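Local structure of EDTA monooxygenase (EDTA-degrading bacterium BNC1, 5DQP) at residues Ile296-Leu307 against Leu346-Arg354. The protein probably acts as a flavin-dependent monooxygenase that uses reduced FMN and molecular oxygen in the breakdown of EDTA. Numbering follows the deposited sequence.
Sequences IEALSKQLGIDL and LSLRQLALR
L348, in the first turn of helix 348-354, pushes its isobutyl group into the side of helix 292-303 and the chain that follows it. Its first torsion, with CG anti to the backbone N (chi1 -178°), directs the group at that helix, and the two methyls then take separate neighbours. CD1 lies 3.6 Å from L299 CD2, with L303 and I305 as its looser neighbours. CD2 sits 3.6 Å from S300 CB and also touches L307, whose side chain crosses L348 at about a right angle.

I296 flanks L348 and runs past it in the opposite direction, its CG2 3.8 Å from L348 CD2. Cutting L348 back to an alanine would remove both methyls, and is likely to open a gap between I296, L299, S300 and L307. The other branch of I296, tipped by CD1, goes out to R349, where it meets the aliphatic CG at 3.9 Å and lies obliquely to the guanidinium; R349 turns its NE to a salt bridge with D313, outside the two segments. One turn along, L299 carries CD2 over the backbone of the second helix, 3.6 Å from A352 CA, an approach that the small alanine side chain permits. L303 and L351 extend the apolar patch, meeting tip to tip through CD1 and CD2, and M337 of helix 331-344 packs against L299 and L303.

Segments 296-303 and 348-354 run nearly at right angles (96°), their axes 10.0 Å apart at closest approach. A Schellman motif at G304 turns the chain so that I305 and L307 come back to L348, and an S347-Q350 capping box starts the opposing helix. This is packing within a helical excursion from the TIM barrel of the luciferase-like fold, away from the predicted FMN site. With no hydrogen bond between the segments, the contact holds by apolar packing, chiefly of leucine, isoleucine and alanine side chains, with the R349 charge kept at its margin.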
loop_
_atom_site.group_PDB
_atom_site.type_symbol
_atom_site.label_atom_id
_atom_site.label_comp_id
_atom_site.label_asym_id
_atom_site.label_seq_id
_atom_site.Cartn_x
_atom_site.Cartn_y
_atom_site.Cartn_z
ATOM N N ILE A 296 -7.194 -23.158 34.809
ATOM C CA ILE A 296 -6.078 -23.824 35.472
ATOM C C ILE A 296 -6.311 -25.332 35.530
ATOM O O ILE A 296 -5.380 -26.119 35.330
ATOM C CB ILE A 296 -5.833 -23.212 36.864
ATOM C CG1 ILE A 296 -5.340 -21.770 36.725
ATOM C CG2 ILE A 296 -4.810 -24.017 37.623
ATOM C CD1 ILE A 296 -5.269 -21.003 38.042
ATOM N N GLU A 297 -7.557 -25.769 35.764
ATOM C CA GLU A 297 -7.830 -27.201 35.656
ATOM C C GLU A 297 -7.644 -27.678 34.214
ATOM O O GLU A 297 -7.051 -28.735 33.974
ATOM C CB GLU A 297 -9.233 -27.533 36.190
ATOM C CG GLU A 297 -10.406 -26.892 35.429
ATOM C CD GLU A 297 -10.951 -27.760 34.289
ATOM O OE1 GLU A 297 -10.539 -28.939 34.187
ATOM O OE2 GLU A 297 -11.792 -27.257 33.499
ATOM N N ALA A 298 -8.102 -26.897 33.237
ATOM C CA ALA A 298 -7.843 -27.260 31.848
ATOM C C ALA A 298 -6.353 -27.496 31.599
ATOM O O ALA A 298 -5.967 -28.467 30.943
ATOM C CB ALA A 298 -8.382 -26.178 30.915
ATOM N N LEU A 299 -5.494 -26.619 32.118
ATOM C CA LEU A 299 -4.065 -26.761 31.853
ATOM C C LEU A 299 -3.481 -27.994 32.541
ATOM O O LEU A 299 -2.642 -28.701 31.962
ATOM C CB LEU A 299 -3.333 -25.500 32.302
ATOM C CG LEU A 299 -1.851 -25.396 31.972
ATOM C CD1 LEU A 299 -1.608 -25.544 30.462
ATOM C CD2 LEU A 299 -1.329 -24.059 32.483
ATOM N N SER A 300 -3.896 -28.267 33.781
ATOM C CA SER A 300 -3.317 -29.394 34.505
ATOM C C SER A 300 -3.641 -30.709 33.810
ATOM O O SER A 300 -2.822 -31.632 33.794
ATOM C CB SER A 300 -3.818 -29.417 35.952
ATOM O OG SER A 300 -5.230 -29.585 35.980
ATOM N N LYS A 301 -4.836 -30.819 33.239
ATOM C CA LYS A 301 -5.151 -32.009 32.460
ATOM C C LYS A 301 -4.264 -32.089 31.221
ATOM O O LYS A 301 -3.718 -33.154 30.899
ATOM C CB LYS A 301 -6.640 -32.014 32.088
ATOM C CG LYS A 301 -7.561 -31.819 33.296
ATOM C CD LYS A 301 -9.018 -32.109 32.949
ATOM C CE LYS A 301 -9.674 -30.992 32.164
ATOM N NZ LYS A 301 -10.964 -31.452 31.574
ATOM N N GLN A 302 -4.081 -30.973 30.528
ATOM C CA GLN A 302 -3.277 -31.022 29.313
ATOM C C GLN A 302 -1.858 -31.485 29.594
ATOM O O GLN A 302 -1.236 -32.140 28.746
ATOM C CB GLN A 302 -3.267 -29.665 28.631
ATOM C CG GLN A 302 -4.477 -29.449 27.731
ATOM C CD GLN A 302 -4.456 -28.076 27.109
ATOM O OE1 GLN A 302 -4.069 -27.111 27.763
ATOM N NE2 GLN A 302 -4.844 -27.978 25.836
ATOM N N LEU A 303 -1.338 -31.174 30.779
ATOM C CA LEU A 303 0.025 -31.516 31.132
ATOM C C LEU A 303 0.086 -32.726 32.041
ATOM O O LEU A 303 1.184 -33.122 32.437
ATOM C CB LEU A 303 0.712 -30.326 31.813
ATOM C CG LEU A 303 0.785 -29.000 31.042
ATOM C CD1 LEU A 303 1.123 -27.872 31.989
ATOM C CD2 LEU A 303 1.785 -29.055 29.901
ATOM N N GLY A 304 -1.065 -33.305 32.386
ATOM C CA GLY A 304 -1.100 -34.481 33.242
ATOM C C GLY A 304 -0.649 -34.220 34.662
ATOM O O GLY A 304 -0.025 -35.086 35.279
ATOM N N ILE A 305 -0.921 -33.034 35.190
ATOM C CA ILE A 305 -0.616 -32.707 36.578
ATOM C C ILE A 305 -1.812 -33.083 37.447
ATOM O O ILE A 305 -2.924 -32.576 37.244
ATOM C CB ILE A 305 -0.274 -31.218 36.727
ATOM C CG1 ILE A 305 1.081 -30.908 36.064
ATOM C CG2 ILE A 305 -0.300 -30.828 38.209
ATOM C CD1 ILE A 305 1.343 -29.433 35.832
ATOM N N ASP A 306 -1.586 -33.954 38.433
ATOM C CA ASP A 306 -2.660 -34.458 39.298
ATOM C C ASP A 306 -2.954 -33.450 40.410
ATOM O O ASP A 306 -2.259 -33.403 41.425
ATOM C CB ASP A 306 -2.273 -35.822 39.871
ATOM C CG ASP A 306 -3.320 -36.375 40.831
ATOM O OD1 ASP A 306 -4.428 -35.802 40.913
ATOM O OD2 ASP A 306 -3.038 -37.389 41.504
ATOM N N LEU A 307 -4.002 -32.660 40.250
ATOM C CA LEU A 307 -4.260 -31.609 41.239
ATOM C C LEU A 307 -4.787 -32.123 42.557
ATOM O O LEU A 307 -5.202 -31.283 43.374
ATOM C CB LEU A 307 -5.243 -30.574 40.695
ATOM C CG LEU A 307 -4.745 -29.671 39.571
ATOM C CD1 LEU A 307 -5.859 -28.750 39.164
ATOM C CD2 LEU A 307 -3.498 -28.892 39.987
ATOM N N LEU A 346 8.287 -22.296 38.138
ATOM C CA LEU A 346 6.934 -21.779 38.246
ATOM C C LEU A 346 6.003 -22.785 38.906
ATOM O O LEU A 346 6.230 -24.003 38.869
ATOM C CB LEU A 346 6.380 -21.387 36.872
ATOM C CG LEU A 346 7.137 -20.278 36.113
ATOM C CD1 LEU A 346 6.460 -19.944 34.809
ATOM C CD2 LEU A 346 7.326 -18.987 36.934
ATOM N N SER A 347 4.962 -22.245 39.542
ATOM C CA SER A 347 3.780 -23.000 39.897
ATOM C C SER A 347 2.865 -23.105 38.680
ATOM O O SER A 347 3.059 -22.440 37.657
ATOM C CB SER A 347 3.037 -22.321 41.044
ATOM O OG SER A 347 2.510 -21.091 40.597
ATOM N N LEU A 348 1.844 -23.947 38.798
ATOM C CA LEU A 348 0.890 -24.075 37.703
ATOM C C LEU A 348 0.144 -22.770 37.458
ATOM O O LEU A 348 -0.080 -22.380 36.307
ATOM C CB LEU A 348 -0.084 -25.209 38.008
ATOM C CG LEU A 348 -1.115 -25.482 36.918
ATOM C CD1 LEU A 348 -0.443 -25.790 35.556
ATOM C CD2 LEU A 348 -2.011 -26.634 37.367
ATOM N N ARG A 349 -0.265 -22.093 38.531
ATOM C CA ARG A 349 -0.979 -20.827 38.405
ATOM C C ARG A 349 -0.132 -19.794 37.681
ATOM O O ARG A 349 -0.648 -19.004 36.885
ATOM C CB ARG A 349 -1.366 -20.302 39.795
ATOM C CG ARG A 349 -2.358 -19.146 39.755
ATOM C CD ARG A 349 -2.323 -18.287 41.024
ATOM N NE ARG A 349 -2.780 -19.002 42.222
ATOM C CZ ARG A 349 -4.034 -19.393 42.431
ATOM N NH1 ARG A 349 -4.968 -19.158 41.516
ATOM N NH2 ARG A 349 -4.356 -20.035 43.549
ATOM N N GLN A 350 1.168 -19.764 37.975
ATOM C CA GLN A 350 2.046 -18.829 37.291
ATOM C C GLN A 350 2.204 -19.224 35.833
ATOM O O GLN A 350 2.165 -18.372 34.946
ATOM C CB GLN A 350 3.412 -18.769 37.989
ATOM C CG GLN A 350 3.377 -18.136 39.373
ATOM C CD GLN A 350 4.693 -18.277 40.097
ATOM O OE1 GLN A 350 5.375 -19.298 39.979
ATOM N NE2 GLN A 350 5.059 -17.259 40.860
ATOM N N LEU A 351 2.395 -20.512 35.574
ATOM C CA LEU A 351 2.578 -20.973 34.207
ATOM C C LEU A 351 1.369 -20.637 33.328
ATOM O O LEU A 351 1.538 -20.244 32.173
ATOM C CB LEU A 351 2.860 -22.479 34.217
ATOM C CG LEU A 351 3.022 -23.161 32.859
ATOM C CD1 LEU A 351 4.275 -22.649 32.136
ATOM C CD2 LEU A 351 3.072 -24.680 33.062
ATOM N N ALA A 352 0.149 -20.770 33.859
ATOM C CA ALA A 352 -1.059 -20.472 33.085
ATOM C C ALA A 352 -1.041 -19.065 32.505
ATOM O O ALA A 352 -1.541 -18.829 31.397
ATOM C CB ALA A 352 -2.305 -20.631 33.957
ATOM N N LEU A 353 -0.528 -18.108 33.273
ATOM C CA LEU A 353 -0.446 -16.717 32.843
ATOM C C LEU A 353 0.763 -16.497 31.932
ATOM O O LEU A 353 0.638 -15.921 30.847
ATOM C CB LEU A 353 -0.382 -15.810 34.084
ATOM C CG LEU A 353 -0.451 -14.301 33.844
ATOM C CD1 LEU A 353 -1.796 -13.963 33.227
ATOM C CD2 LEU A 353 -0.222 -13.514 35.136
ATOM N N ARG A 354 1.929 -17.001 32.348
ATOM C CA ARG A 354 3.190 -16.776 31.639
ATOM C C ARG A 354 3.135 -17.250 30.192
ATOM O O ARG A 354 3.826 -16.693 29.331
ATOM C CB ARG A 354 4.315 -17.485 32.404
ATOM C CG ARG A 354 5.543 -17.848 31.601
ATOM C CD ARG A 354 6.357 -16.614 31.177
ATOM N NE ARG A 354 7.651 -17.020 30.622
ATOM C CZ ARG A 354 7.848 -17.300 29.335
ATOM N NH1 ARG A 354 6.829 -17.197 28.477
ATOM N NH2 ARG A 354 9.048 -17.665 28.901
#